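Local coordinates for haloacid dehalogenase-like hydrolase (Klebsiella pneumoniae subsp. pneumoniae, PDB 3PGV), which probably acts as a magnesium-dependent phosphatase of the Cof family within the haloacid dehalogenase-like superfamily, and binds a calcium ion in this crystal, at residues A[29-34]-A[248-253]; A[78-83]-A[215-220]; A[194-197]-A[201-204]; A[229-234]-A[273-278]; A[236-241]-A[259-264]. All coordinates share one frame; numbering follows the deposited sequence.

Contact 1: A[29-34]-A[248-253]. With CA (calcium ion), chain E.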
# COMPACT_ATOMS: atom_id res chain seq x y z
N ASP A 29 -3.60 -6.49 2.70
CA ASP A 29 -4.73 -7.05 1.96
C ASP A 29 -4.25 -7.93 0.82
O ASP A 29 -3.45 -7.50 0.00
CB ASP A 29 -5.64 -5.93 1.43
CG ASP A 29 -6.18 -5.06 2.53
OD1 ASP A 29 -7.09 -5.52 3.26
OD2 ASP A 29 -5.66 -3.94 2.71
N GLY A 30 -4.74 -9.18 0.80
CA GLY A 30 -4.40 -10.15 -0.23
C GLY A 30 -3.03 -10.80 -0.04
O GLY A 30 -2.64 -11.64 -0.84
N THR A 31 -2.30 -10.40 1.03
CA THR A 31 -0.96 -10.90 1.30
C THR A 31 -0.88 -11.57 2.70
O THR A 31 -1.05 -12.78 2.81
CB THR A 31 0.07 -9.79 1.09
OG1 THR A 31 -0.09 -9.26 -0.23
CG2 THR A 31 1.48 -10.27 1.29
N LEU A 32 -0.66 -10.77 3.76
CA LEU A 32 -0.60 -11.30 5.12
C LEU A 32 -2.03 -11.57 5.65
O LEU A 32 -2.25 -12.55 6.38
CB LEU A 32 0.14 -10.31 6.06
CG LEU A 32 0.31 -10.76 7.53
CD1 LEU A 32 1.12 -12.05 7.63
CD2 LEU A 32 0.93 -9.68 8.35
N LEU A 33 -3.00 -10.69 5.29
CA LEU A 33 -4.38 -10.87 5.73
C LEU A 33 -5.07 -12.00 4.98
O LEU A 33 -4.79 -12.24 3.79
CB LEU A 33 -5.19 -9.56 5.57
CG LEU A 33 -4.70 -8.33 6.35
CD1 LEU A 33 -5.59 -7.15 6.08
CD2 LEU A 33 -4.66 -8.61 7.86
N SER A 34 -5.98 -12.71 5.67
CA SER A 34 -6.74 -13.80 5.06
C SER A 34 -7.68 -13.25 3.98
O SER A 34 -7.92 -12.04 3.94
CB SER A 34 -7.56 -14.52 6.13
OG SER A 34 -8.61 -13.69 6.60
N CYS A 248 8.62 -12.01 -2.82
CA CYS A 248 7.69 -13.12 -3.06
C CYS A 248 6.36 -12.60 -3.55
O CYS A 248 5.76 -11.74 -2.90
CB CYS A 248 7.52 -13.97 -1.80
SG CYS A 248 9.01 -14.84 -1.29
N ILE A 249 5.86 -13.17 -4.65
CA ILE A 249 4.54 -12.84 -5.21
C ILE A 249 3.51 -13.88 -4.75
O ILE A 249 3.78 -15.09 -4.83
CB ILE A 249 4.62 -12.73 -6.77
CG1 ILE A 249 5.57 -11.59 -7.21
CG2 ILE A 249 3.21 -12.57 -7.40
CD1 ILE A 249 5.79 -11.50 -8.76
N MSE A 250 2.35 -13.43 -4.25
CA MSE A 250 1.26 -14.32 -3.81
C MSE A 250 0.69 -15.07 -5.00
O MSE A 250 0.60 -14.50 -6.10
CB MSE A 250 0.14 -13.51 -3.13
CG MSE A 250 0.63 -12.64 -1.97
SE MSE A 250 1.54 -13.67 -0.62
CE MSE A 250 0.09 -14.78 -0.04
N ALA A 251 0.22 -16.32 -4.79
CA ALA A 251 -0.45 -17.07 -5.86
C ALA A 251 -1.72 -16.33 -6.31
O ALA A 251 -2.07 -16.35 -7.50
CB ALA A 251 -0.81 -18.48 -5.38
N ASN A 252 -2.37 -15.63 -5.36
CA ASN A 252 -3.60 -14.89 -5.64
C ASN A 252 -3.33 -13.50 -6.23
O ASN A 252 -4.26 -12.72 -6.41
CB ASN A 252 -4.42 -14.77 -4.37
CG ASN A 252 -3.65 -14.20 -3.21
OD1 ASN A 252 -2.86 -14.89 -2.56
ND2 ASN A 252 -3.86 -12.93 -2.91
N ALA A 253 -2.06 -13.19 -6.53
CA ALA A 253 -1.67 -11.88 -7.05
C ALA A 253 -2.24 -11.61 -8.42
O ALA A 253 -2.53 -12.56 -9.17
CB ALA A 253 -0.17 -11.77 -7.09
CA CA E . -2.54 -6.12 -1.73
O HOH W 1 -1.01 -4.28 -2.80
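Asn-252 reaches across to the backbone beside the metal and gives the contact its one hydrogen bond, from ND2 to the carbonyl O of Gly-30, 2.7 Å long. The bond is nearly straight, 175° at the hydrogen. It lies in the amide plane of Asn-252 and in the carbonyl plane of Gly-30, on a lone pair, so both flat groups are used in their preferred directions. CG of Asn-252 stands between its own backbone N and carbonyl carbon (chi1 53°), and OD1 is held in turn by the backbone N of Asn-270, which fixes the rotation of the amide. The van der Waals packing comes from Met-250, a selenomethionine bent at both chi2 and chi3. Its CG lies 3.6 Å from Gly-30 O, SE makes the apolar contact, 3.9 Å from Thr-31 CG2, and CE curls to 3.7 Å from Thr-31 O. The methyl of Thr-31 thus faces the selenium while its OG1 bonds to Asp-27 OD2. The calcium ion is bound by Asp-29 O at 2.4 Å and by a water at 2.6 Å, and Asp-27 and Asp-233 add carboxylate oxygens. This is the DxD loop of the haloacid dehalogenase fold, here DLDGT, in which the second aspartate gives its backbone oxygen to the metal. The positive phi of Gly-30 (79°), which favours glycine, turns the chain just after that carbonyl. Helix 28-32 follows strand 23-27, residues 250-253 form a type I turn after strand 246-249, and Val-275 of helix 274-283 packs on both Thr-31 and Met-250.

Contact 2: A[78-83]-A[215-220]. With EDO (1,2-ethanediol), chain K.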
# COMPACT_ATOMS: atom_id res chain seq x y z
N ARG A 78 5.62 -4.60 17.96
CA ARG A 78 5.93 -3.21 17.62
C ARG A 78 6.56 -3.22 16.24
O ARG A 78 7.51 -3.97 16.00
CB ARG A 78 6.90 -2.58 18.66
CG ARG A 78 6.57 -2.89 20.15
CD ARG A 78 5.83 -1.76 20.86
NE ARG A 78 6.61 -0.54 20.88
CZ ARG A 78 6.13 0.63 21.28
NH1 ARG A 78 4.88 0.72 21.72
NH2 ARG A 78 6.88 1.72 21.23
N SER A 79 6.00 -2.43 15.31
CA SER A 79 6.48 -2.42 13.92
C SER A 79 6.29 -1.07 13.26
O SER A 79 5.40 -0.32 13.65
CB SER A 79 5.76 -3.50 13.10
OG SER A 79 4.36 -3.32 13.16
N TYR A 80 7.09 -0.79 12.21
CA TYR A 80 6.91 0.41 11.40
C TYR A 80 5.73 0.17 10.45
O TYR A 80 5.55 -0.96 9.96
CB TYR A 80 8.17 0.73 10.59
CG TYR A 80 9.20 1.53 11.36
CD1 TYR A 80 9.05 2.90 11.55
CD2 TYR A 80 10.37 0.93 11.83
CE1 TYR A 80 10.00 3.64 12.25
CE2 TYR A 80 11.34 1.66 12.50
CZ TYR A 80 11.15 3.02 12.71
OH TYR A 80 12.11 3.76 13.38
N MSE A 81 4.91 1.20 10.23
CA MSE A 81 3.72 1.08 9.40
C MSE A 81 3.82 2.01 8.19
O MSE A 81 3.89 3.23 8.35
CB MSE A 81 2.46 1.40 10.23
CG MSE A 81 1.15 1.15 9.50
SE MSE A 81 0.81 -0.75 9.11
CE MSE A 81 1.07 -1.49 10.89
N ILE A 82 3.88 1.42 6.97
CA ILE A 82 3.88 2.18 5.72
C ILE A 82 2.44 2.25 5.23
O ILE A 82 1.83 1.21 5.00
CB ILE A 82 4.80 1.50 4.66
CG1 ILE A 82 6.27 1.51 5.10
CG2 ILE A 82 4.61 2.13 3.28
CD1 ILE A 82 7.17 0.66 4.22
N THR A 83 1.88 3.47 5.11
CA THR A 83 0.51 3.63 4.61
C THR A 83 0.47 4.54 3.37
O THR A 83 1.50 5.09 2.98
CB THR A 83 -0.44 4.11 5.71
OG1 THR A 83 0.00 5.38 6.19
CG2 THR A 83 -0.56 3.10 6.86
N GLU A 215 12.83 1.00 1.83
CA GLU A 215 14.24 1.37 1.85
C GLU A 215 14.52 2.38 2.98
O GLU A 215 15.49 2.22 3.73
CB GLU A 215 14.68 1.95 0.50
CG GLU A 215 16.15 2.34 0.46
CD GLU A 215 16.71 2.67 -0.90
OE1 GLU A 215 15.97 3.26 -1.73
OE2 GLU A 215 17.91 2.40 -1.13
N ALA A 216 13.64 3.41 3.13
CA ALA A 216 13.78 4.44 4.17
C ALA A 216 13.64 3.82 5.58
O ALA A 216 14.45 4.11 6.46
CB ALA A 216 12.73 5.53 3.97
N VAL A 217 12.65 2.92 5.75
CA VAL A 217 12.41 2.25 7.03
C VAL A 217 13.57 1.32 7.39
O VAL A 217 14.05 1.36 8.52
CB VAL A 217 11.04 1.53 7.05
CG1 VAL A 217 10.91 0.63 8.27
CG2 VAL A 217 9.89 2.53 6.99
N ALA A 218 14.06 0.53 6.41
CA ALA A 218 15.21 -0.36 6.61
C ALA A 218 16.40 0.43 7.15
O ALA A 218 17.03 0.01 8.12
CB ALA A 218 15.57 -1.06 5.31
N LYS A 219 16.64 1.63 6.57
CA LYS A 219 17.72 2.50 7.02
C LYS A 219 17.48 3.01 8.45
O LYS A 219 18.42 3.04 9.24
CB LYS A 219 17.92 3.66 6.03
CG LYS A 219 18.54 3.22 4.70
CD LYS A 219 18.58 4.33 3.68
CE LYS A 219 19.20 3.86 2.39
NZ LYS A 219 19.15 4.90 1.33
N MSE A 220 16.20 3.33 8.82
CA MSE A 220 15.87 3.73 10.20
C MSE A 220 16.22 2.60 11.17
O MSE A 220 16.61 2.87 12.32
CB MSE A 220 14.37 4.05 10.34
CG MSE A 220 13.91 5.19 9.50
SE MSE A 220 11.99 5.35 9.53
CE MSE A 220 11.77 6.48 7.89
C1 EDO K . 9.13 0.00 15.48
O1 EDO K . 9.13 1.43 15.36
C2 EDO K . 10.14 -0.42 16.54
O2 EDO K . 9.95 -1.81 16.86
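Tyr-80 and Ile-82, two residues apart on strand 80-83, both direct their side chains at helix 210-220, which runs nearly antiparallel to the strand at 165° with the short axes 10.1 Å apart. Ahead of the strand, the carbonyl O of Arg-78 receives a weak hydrogen bond from O2 of a 1,2-ethanediol, probably from the crystallisation liquor, while the guanidinium turns elsewhere and forms a salt bridge with Asp-93. Tyr-80 touches the helix from CB out to the hydroxyl, through Val-217 and Met-220. Its CB touches Val-217 CG1 at 3.6 Å, and the same methyl sits obliquely to the near end of the ring. Farther out, SE of selenomethionine Met-220 lies 3.8 Å from CE1 and 4.3 Å from the ring centroid, 34° off the normal: a Met-aromatic contact of oblique geometry. The diol places O1 over the centre of one ring face, 3.5 Å above the plane. CB of Met-220 approaches the phenolic OH, and the extended chain sets SE obliquely beside the CE1 side of the ring. Val-217 has CG1 anti to the backbone N (chi1 170°), which leaves CG2 to meet Ile-82 CG1 at 4.2 Å, so its two methyls serve successive inward residues of the strand. Val-58 and Val-89 of the adjoining strands enclose Val-217 further. This is helix-on-sheet packing in the Rossmann-like core domain. Its chemistry is apolar packing and a Met-aromatic contact, with no polar bond between the segments, so it probably depends on shape fit between methyls, ring and methionine side chain.

Contact 3: A[194-197]-A[201-204]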
# COMPACT_ATOMS: atom_id res chain seq x y z
N SER A 194 -0.16 3.71 -9.91
CA SER A 194 -0.28 2.27 -9.71
C SER A 194 -1.70 1.84 -9.48
O SER A 194 -2.41 2.45 -8.69
CB SER A 194 0.58 1.81 -8.52
OG SER A 194 1.96 1.97 -8.77
N PHE A 195 -2.09 0.68 -10.07
CA PHE A 195 -3.34 0.03 -9.69
C PHE A 195 -3.12 -0.68 -8.35
O PHE A 195 -2.02 -1.18 -8.10
CB PHE A 195 -3.75 -1.02 -10.74
CG PHE A 195 -4.48 -0.49 -11.95
CD1 PHE A 195 -5.86 -0.33 -11.94
CD2 PHE A 195 -3.79 -0.24 -13.13
CE1 PHE A 195 -6.53 0.12 -13.06
CE2 PHE A 195 -4.47 0.22 -14.26
CZ PHE A 195 -5.83 0.39 -14.22
N SER A 196 -4.14 -0.76 -7.51
CA SER A 196 -4.11 -1.63 -6.34
C SER A 196 -5.00 -2.84 -6.69
O SER A 196 -4.48 -3.86 -7.15
CB SER A 196 -4.60 -0.90 -5.09
OG SER A 196 -5.86 -0.29 -5.30
N THR A 197 -6.32 -2.63 -6.73
CA THR A 197 -7.24 -3.61 -7.29
C THR A 197 -7.42 -3.26 -8.78
O THR A 197 -6.88 -2.26 -9.22
CB THR A 197 -8.58 -3.61 -6.54
OG1 THR A 197 -9.24 -2.35 -6.75
CG2 THR A 197 -8.42 -3.89 -5.04
N LEU A 201 -7.31 2.87 -9.42
CA LEU A 201 -6.08 3.41 -10.01
C LEU A 201 -5.56 4.53 -9.14
O LEU A 201 -6.25 5.54 -8.97
CB LEU A 201 -6.37 3.92 -11.44
CG LEU A 201 -5.16 4.46 -12.23
CD1 LEU A 201 -4.05 3.40 -12.34
CD2 LEU A 201 -5.58 4.94 -13.59
N GLU A 202 -4.38 4.34 -8.53
CA GLU A 202 -3.84 5.26 -7.53
C GLU A 202 -2.70 6.11 -8.03
O GLU A 202 -1.90 5.66 -8.87
CB GLU A 202 -3.44 4.50 -6.26
CG GLU A 202 -4.48 3.47 -5.85
CD GLU A 202 -4.39 2.98 -4.42
OE1 GLU A 202 -3.62 3.57 -3.63
OE2 GLU A 202 -5.19 2.10 -4.07
N VAL A 203 -2.59 7.35 -7.49
CA VAL A 203 -1.51 8.27 -7.86
C VAL A 203 -0.85 8.81 -6.63
O VAL A 203 -1.50 9.44 -5.80
CB VAL A 203 -1.99 9.42 -8.81
CG1 VAL A 203 -0.79 10.24 -9.30
CG2 VAL A 203 -2.78 8.86 -9.99
N MSE A 204 0.46 8.57 -6.50
CA MSE A 204 1.29 9.12 -5.43
C MSE A 204 2.36 10.00 -6.06
O MSE A 204 2.53 9.98 -7.28
CB MSE A 204 1.96 7.98 -4.60
CG MSE A 204 1.02 7.29 -3.62
SE MSE A 204 -0.36 6.21 -4.46
CE MSE A 204 0.78 5.00 -5.61
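Ser-194 and Glu-202 form the antiparallel hydrogen-bonded pair of a beta hairpin, strands 191-195 and 200-205, at one border of the six-stranded sheet of the cap domain of this Cof-type hydrolase. Ser-194 N donates to Glu-202 O at 2.8 Å, and Glu-202 N returns a bond to Ser-194 O at 2.7 Å. Next along the hairpin, Phe-195 and Leu-201 make the non-hydrogen-bonded pair, and their side chains meet on the sheet face turned to helix 173-187. There Leu-201 CD1 sits over the centre of the Phe-195 ring, 3.7 Å from its centroid and 11° off the normal, a CH-pi contact. With CG anti to the backbone N (chi1 -177°), Leu-201 directs its branch toward the ring, and the turn at chi2 sets CD1 over it. Leu-176 and Glu-180 of helix 173-187 also touch Phe-195, and Met-183 packs on Leu-201. On the opposite face Glu-202 is held at both carboxylate oxygens: OE1 forms a salt bridge with Lys-165 on the neighbouring strand, while OE2 accepts from Ser-196. A bound HEPES molecule lies about 3 Å from the Ser-196 side chain, consistent with this end of the hairpin facing the cleft above the metal site. Ser-196 OG reaches OE2 of Glu-202 at 2.8 Å on its anti side, 30° out of the carboxylate plane.

Contact 4: A[229-234]-A[273-278]. With CA (calcium ion), chain E.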
# COMPACT_ATOMS: atom_id res chain seq x y z
N ILE A 229 13.17 -9.14 3.09
CA ILE A 229 12.34 -10.06 2.33
C ILE A 229 10.93 -9.46 2.28
O ILE A 229 10.42 -9.01 3.31
CB ILE A 229 12.35 -11.52 2.90
CG1 ILE A 229 11.45 -12.46 2.05
CG2 ILE A 229 11.96 -11.54 4.40
CD1 ILE A 229 11.55 -13.95 2.38
N ALA A 230 10.34 -9.34 1.07
CA ALA A 230 9.04 -8.70 0.92
C ALA A 230 7.98 -9.61 0.30
O ALA A 230 8.29 -10.49 -0.51
CB ALA A 230 9.17 -7.43 0.11
N PHE A 231 6.70 -9.36 0.66
CA PHE A 231 5.55 -10.13 0.16
C PHE A 231 4.47 -9.16 -0.33
O PHE A 231 4.18 -8.16 0.35
CB PHE A 231 5.00 -11.04 1.27
CG PHE A 231 6.00 -12.03 1.83
CD1 PHE A 231 6.87 -11.66 2.86
CD2 PHE A 231 6.02 -13.35 1.38
CE1 PHE A 231 7.79 -12.58 3.38
CE2 PHE A 231 6.95 -14.27 1.91
CZ PHE A 231 7.82 -13.88 2.91
N GLY A 232 3.88 -9.45 -1.50
CA GLY A 232 2.84 -8.61 -2.10
C GLY A 232 2.02 -9.30 -3.18
O GLY A 232 2.40 -10.38 -3.66
N ASP A 233 0.90 -8.68 -3.59
CA ASP A 233 0.00 -9.28 -4.60
C ASP A 233 -0.50 -8.27 -5.66
O ASP A 233 -1.26 -8.65 -6.56
CB ASP A 233 -1.20 -9.95 -3.90
CG ASP A 233 -2.20 -8.97 -3.33
OD1 ASP A 233 -1.77 -7.91 -2.82
OD2 ASP A 233 -3.40 -9.29 -3.33
N GLY A 234 -0.14 -6.99 -5.50
CA GLY A 234 -0.63 -5.94 -6.39
C GLY A 234 0.46 -5.13 -7.07
O GLY A 234 1.64 -5.22 -6.71
N ASP A 273 -2.72 -19.07 4.25
CA ASP A 273 -1.84 -18.39 5.21
C ASP A 273 -0.39 -18.61 4.75
O ASP A 273 0.48 -18.97 5.54
CB ASP A 273 -2.04 -18.95 6.65
CG ASP A 273 -2.61 -17.96 7.66
OD1 ASP A 273 -2.76 -16.77 7.31
OD2 ASP A 273 -2.85 -18.37 8.82
N ALA A 274 -0.16 -18.48 3.42
CA ALA A 274 1.12 -18.77 2.78
C ALA A 274 2.29 -17.96 3.32
O ALA A 274 3.40 -18.49 3.43
CB ALA A 274 1.01 -18.60 1.28
N VAL A 275 2.07 -16.67 3.64
CA VAL A 275 3.16 -15.80 4.14
C VAL A 275 3.73 -16.32 5.48
O VAL A 275 4.91 -16.67 5.53
CB VAL A 275 2.79 -14.29 4.18
CG1 VAL A 275 3.92 -13.46 4.80
CG2 VAL A 275 2.43 -13.78 2.79
N PRO A 276 2.90 -16.45 6.57
CA PRO A 276 3.46 -16.92 7.85
C PRO A 276 4.04 -18.34 7.78
O PRO A 276 5.03 -18.64 8.46
CB PRO A 276 2.28 -16.82 8.82
CG PRO A 276 1.08 -16.76 7.97
CD PRO A 276 1.48 -16.08 6.72
N ARG A 277 3.45 -19.22 6.93
CA ARG A 277 3.95 -20.59 6.74
C ARG A 277 5.31 -20.58 6.06
O ARG A 277 6.20 -21.33 6.45
CB ARG A 277 2.95 -21.44 5.95
CG ARG A 277 1.68 -21.70 6.71
CD ARG A 277 0.68 -22.59 5.97
NE ARG A 277 -0.62 -22.58 6.65
CZ ARG A 277 -0.92 -23.35 7.70
NH1 ARG A 277 -0.04 -24.24 8.14
NH2 ARG A 277 -2.10 -23.24 8.29
N TYR A 278 5.48 -19.68 5.08
CA TYR A 278 6.75 -19.50 4.37
C TYR A 278 7.81 -19.01 5.35
O TYR A 278 8.94 -19.50 5.34
CB TYR A 278 6.58 -18.49 3.22
CG TYR A 278 7.79 -18.36 2.32
CD1 TYR A 278 8.83 -17.49 2.65
CD2 TYR A 278 7.86 -19.04 1.11
CE1 TYR A 278 9.94 -17.35 1.81
CE2 TYR A 278 8.95 -18.89 0.26
CZ TYR A 278 9.98 -18.04 0.60
OH TYR A 278 11.05 -17.88 -0.24
CA CA E . -2.54 -6.12 -1.73
O HOH W 1 -1.01 -4.28 -2.80
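Phe-231 and Tyr-278 meet as an offset edge-to-face pair, the edge of Phe-231 turned to the face of Tyr-278, with centroids 5.7 Å apart and planes at 78°. CZ of Phe-231 comes to 3.8 Å from Tyr-278 CD1. A CH-pi contact occupies one face of the Phe-231 ring, where Val-275 CG1 stands over the centre at 3.9 Å from the centroid. Val-275 has this methyl anti to the backbone N (chi1 176°), while its CG2 packs 3.9 Å from Phe-231 CD2. Helix 274-283 lies here against strand 228-232, a central parallel strand of the Rossmann-like haloacid dehalogenase core, running nearly antiparallel to it at 159°. Apolar packing adds Ile-229, whose CD1 meets Tyr-278 CE1 at 3.8 Å. The OH of Tyr-278 is hydrogen-bonded to OE1 of Glu-265 in strand 265-266. Polar and metal chemistry begins where the strand ends: Asp-233 OD1 binds the calcium ion at 2.2 Å, alongside Asp-27 and the backbone O of Asp-29. The backbone N atoms of Asp-233 and Gly-234 both bond to Asp-237 OD2, a second-shell carboxylate that probably helps hold the metal-binding loop in place. Thr-31 of helix 28-32 touches Phe-231, Val-275 and Asp-233.

Contact 5: A[236-241]-A[259-264]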
# COMPACT_ATOMS: atom_id res chain seq x y z
N ASN A 236 0.94 -2.02 -6.77
CA ASN A 236 1.50 -1.10 -5.77
C ASN A 236 2.55 -1.79 -4.86
O ASN A 236 3.17 -1.13 -4.01
CB ASN A 236 0.39 -0.43 -4.95
CG ASN A 236 -0.58 -1.40 -4.28
OD1 ASN A 236 -0.84 -2.50 -4.77
ND2 ASN A 236 -1.18 -0.98 -3.21
N ASP A 237 2.84 -3.10 -5.12
CA ASP A 237 3.90 -3.86 -4.42
C ASP A 237 5.11 -4.11 -5.34
O ASP A 237 6.13 -4.62 -4.87
CB ASP A 237 3.35 -5.20 -3.90
CG ASP A 237 2.20 -5.06 -2.93
OD1 ASP A 237 2.33 -4.27 -1.98
OD2 ASP A 237 1.19 -5.78 -3.10
N ALA A 238 4.98 -3.82 -6.65
CA ALA A 238 5.99 -4.13 -7.67
C ALA A 238 7.39 -3.58 -7.31
O ALA A 238 8.36 -4.35 -7.31
CB ALA A 238 5.55 -3.62 -9.03
N GLU A 239 7.49 -2.27 -6.93
CA GLU A 239 8.78 -1.67 -6.54
C GLU A 239 9.34 -2.34 -5.28
O GLU A 239 10.51 -2.72 -5.25
CB GLU A 239 8.67 -0.14 -6.34
CG GLU A 239 8.16 0.64 -7.55
CD GLU A 239 6.64 0.68 -7.70
OE1 GLU A 239 5.93 0.13 -6.83
OE2 GLU A 239 6.16 1.30 -8.68
N MSE A 240 8.48 -2.56 -4.28
CA MSE A 240 8.87 -3.21 -3.02
C MSE A 240 9.43 -4.61 -3.26
O MSE A 240 10.47 -4.95 -2.70
CB MSE A 240 7.69 -3.27 -2.03
CG MSE A 240 8.07 -3.85 -0.67
SE MSE A 240 6.64 -3.84 0.60
CE MSE A 240 5.42 -5.04 -0.26
N LEU A 241 8.75 -5.41 -4.09
CA LEU A 241 9.15 -6.79 -4.35
C LEU A 241 10.43 -6.89 -5.15
O LEU A 241 11.20 -7.83 -4.94
CB LEU A 241 8.01 -7.58 -5.03
CG LEU A 241 6.70 -7.70 -4.23
CD1 LEU A 241 5.68 -8.54 -5.00
CD2 LEU A 241 6.94 -8.29 -2.87
N ASP A 259 3.52 -11.03 -14.59
CA ASP A 259 4.07 -10.80 -15.93
C ASP A 259 5.21 -9.76 -15.91
O ASP A 259 6.18 -9.91 -16.66
CB ASP A 259 2.96 -10.35 -16.89
CG ASP A 259 1.91 -11.40 -17.19
OD1 ASP A 259 2.13 -12.59 -16.84
OD2 ASP A 259 0.87 -11.05 -17.81
N LEU A 260 5.06 -8.70 -15.10
CA LEU A 260 6.08 -7.65 -14.99
C LEU A 260 7.35 -8.18 -14.32
O LEU A 260 8.46 -7.78 -14.70
CB LEU A 260 5.53 -6.44 -14.21
CG LEU A 260 6.45 -5.20 -14.16
CD1 LEU A 260 6.57 -4.55 -15.54
CD2 LEU A 260 5.96 -4.19 -13.13
N HIS A 261 7.20 -9.08 -13.35
CA HIS A 261 8.34 -9.62 -12.62
C HIS A 261 8.35 -11.15 -12.63
O HIS A 261 8.16 -11.78 -11.58
CB HIS A 261 8.38 -9.07 -11.20
CG HIS A 261 8.60 -7.59 -11.14
ND1 HIS A 261 9.85 -7.04 -11.37
CD2 HIS A 261 7.72 -6.59 -10.90
CE1 HIS A 261 9.69 -5.73 -11.26
NE2 HIS A 261 8.44 -5.41 -10.96
N PRO A 262 8.65 -11.79 -13.79
CA PRO A 262 8.67 -13.26 -13.84
C PRO A 262 9.85 -13.88 -13.08
O PRO A 262 9.83 -15.07 -12.77
CB PRO A 262 8.74 -13.56 -15.34
CG PRO A 262 9.40 -12.38 -15.93
CD PRO A 262 8.95 -11.20 -15.12
N GLU A 263 10.87 -13.06 -12.76
CA GLU A 263 12.06 -13.52 -12.03
C GLU A 263 11.77 -13.75 -10.53
O GLU A 263 12.60 -14.33 -9.82
CB GLU A 263 13.23 -12.52 -12.20
CG GLU A 263 13.06 -11.20 -11.44
CD GLU A 263 12.09 -10.19 -12.03
OE1 GLU A 263 11.63 -10.40 -13.17
OE2 GLU A 263 11.85 -9.16 -11.36
N LEU A 264 10.63 -13.26 -10.03
CA LEU A 264 10.29 -13.38 -8.62
C LEU A 264 9.56 -14.67 -8.32
O LEU A 264 8.72 -15.12 -9.11
CB LEU A 264 9.47 -12.17 -8.14
CG LEU A 264 10.19 -10.80 -8.21
CD1 LEU A 264 9.29 -9.71 -7.73
CD2 LEU A 264 11.50 -10.81 -7.41
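Just beyond the metal-binding loop of the haloacid dehalogenase core, helix 238-243 packs against the turn that follows helix 255-260, a small apolar contact with a histidine at its middle. Leu-264 CD1 presses on Leu-241 CB at 3.7 Å; with CG of Leu-264 anti to its carbonyl carbon (chi1 -63°) and an extended chi2, that methyl reaches the helix. At the other end Leu-260 CD2 approaches Ala-238 CB at 4.2 Å. Between these, the imidazole of His-261 brings NE2 to 3.9 Å from Ala-238 CB and lies obliquely to the carbonyl O of the same residue, which bonds to Ser-242 OG. The ring is steadied from its far side: ND1 donates to Glu-263 OE2 at 2.9 Å, close to the ring plane and on the syn lone pair. Residues 261-264 form a type I turn that brings the glutamate back to the ring. Asp-237, just ahead of Ala-238, forms a salt bridge with Lys-210 of helix 210-220. Ile-249 of strand 246-249 underlies both Leu-241 and Leu-264, and Ala-230 of strand 228-232 also touches Leu-241.

Overall arrangement
Contacts 1 and 4 share the calcium ion and a water, and their strands 246-249 and 228-232 are neighbours in the eight-stranded core sheet; contact 1, partly buried, ties the metal-binding backbone at 29-31 to the turn after strand 246-249, whereas contact 4 is buried aromatic packing. Contact 5 touches both through Leu-241 and is partly buried, with Leu-260 exposed. Contact 2 uses strand 80-83 of the same sheet, three strands from 228-232, and is wholly nonpolar between its segments. Contact 3 is buried in the separate cap sheet and alone relies on strand pairing; it meets contact 5 where Ser-194 and Ser-196 pack on Asn-236, joining cap and core near the metal site.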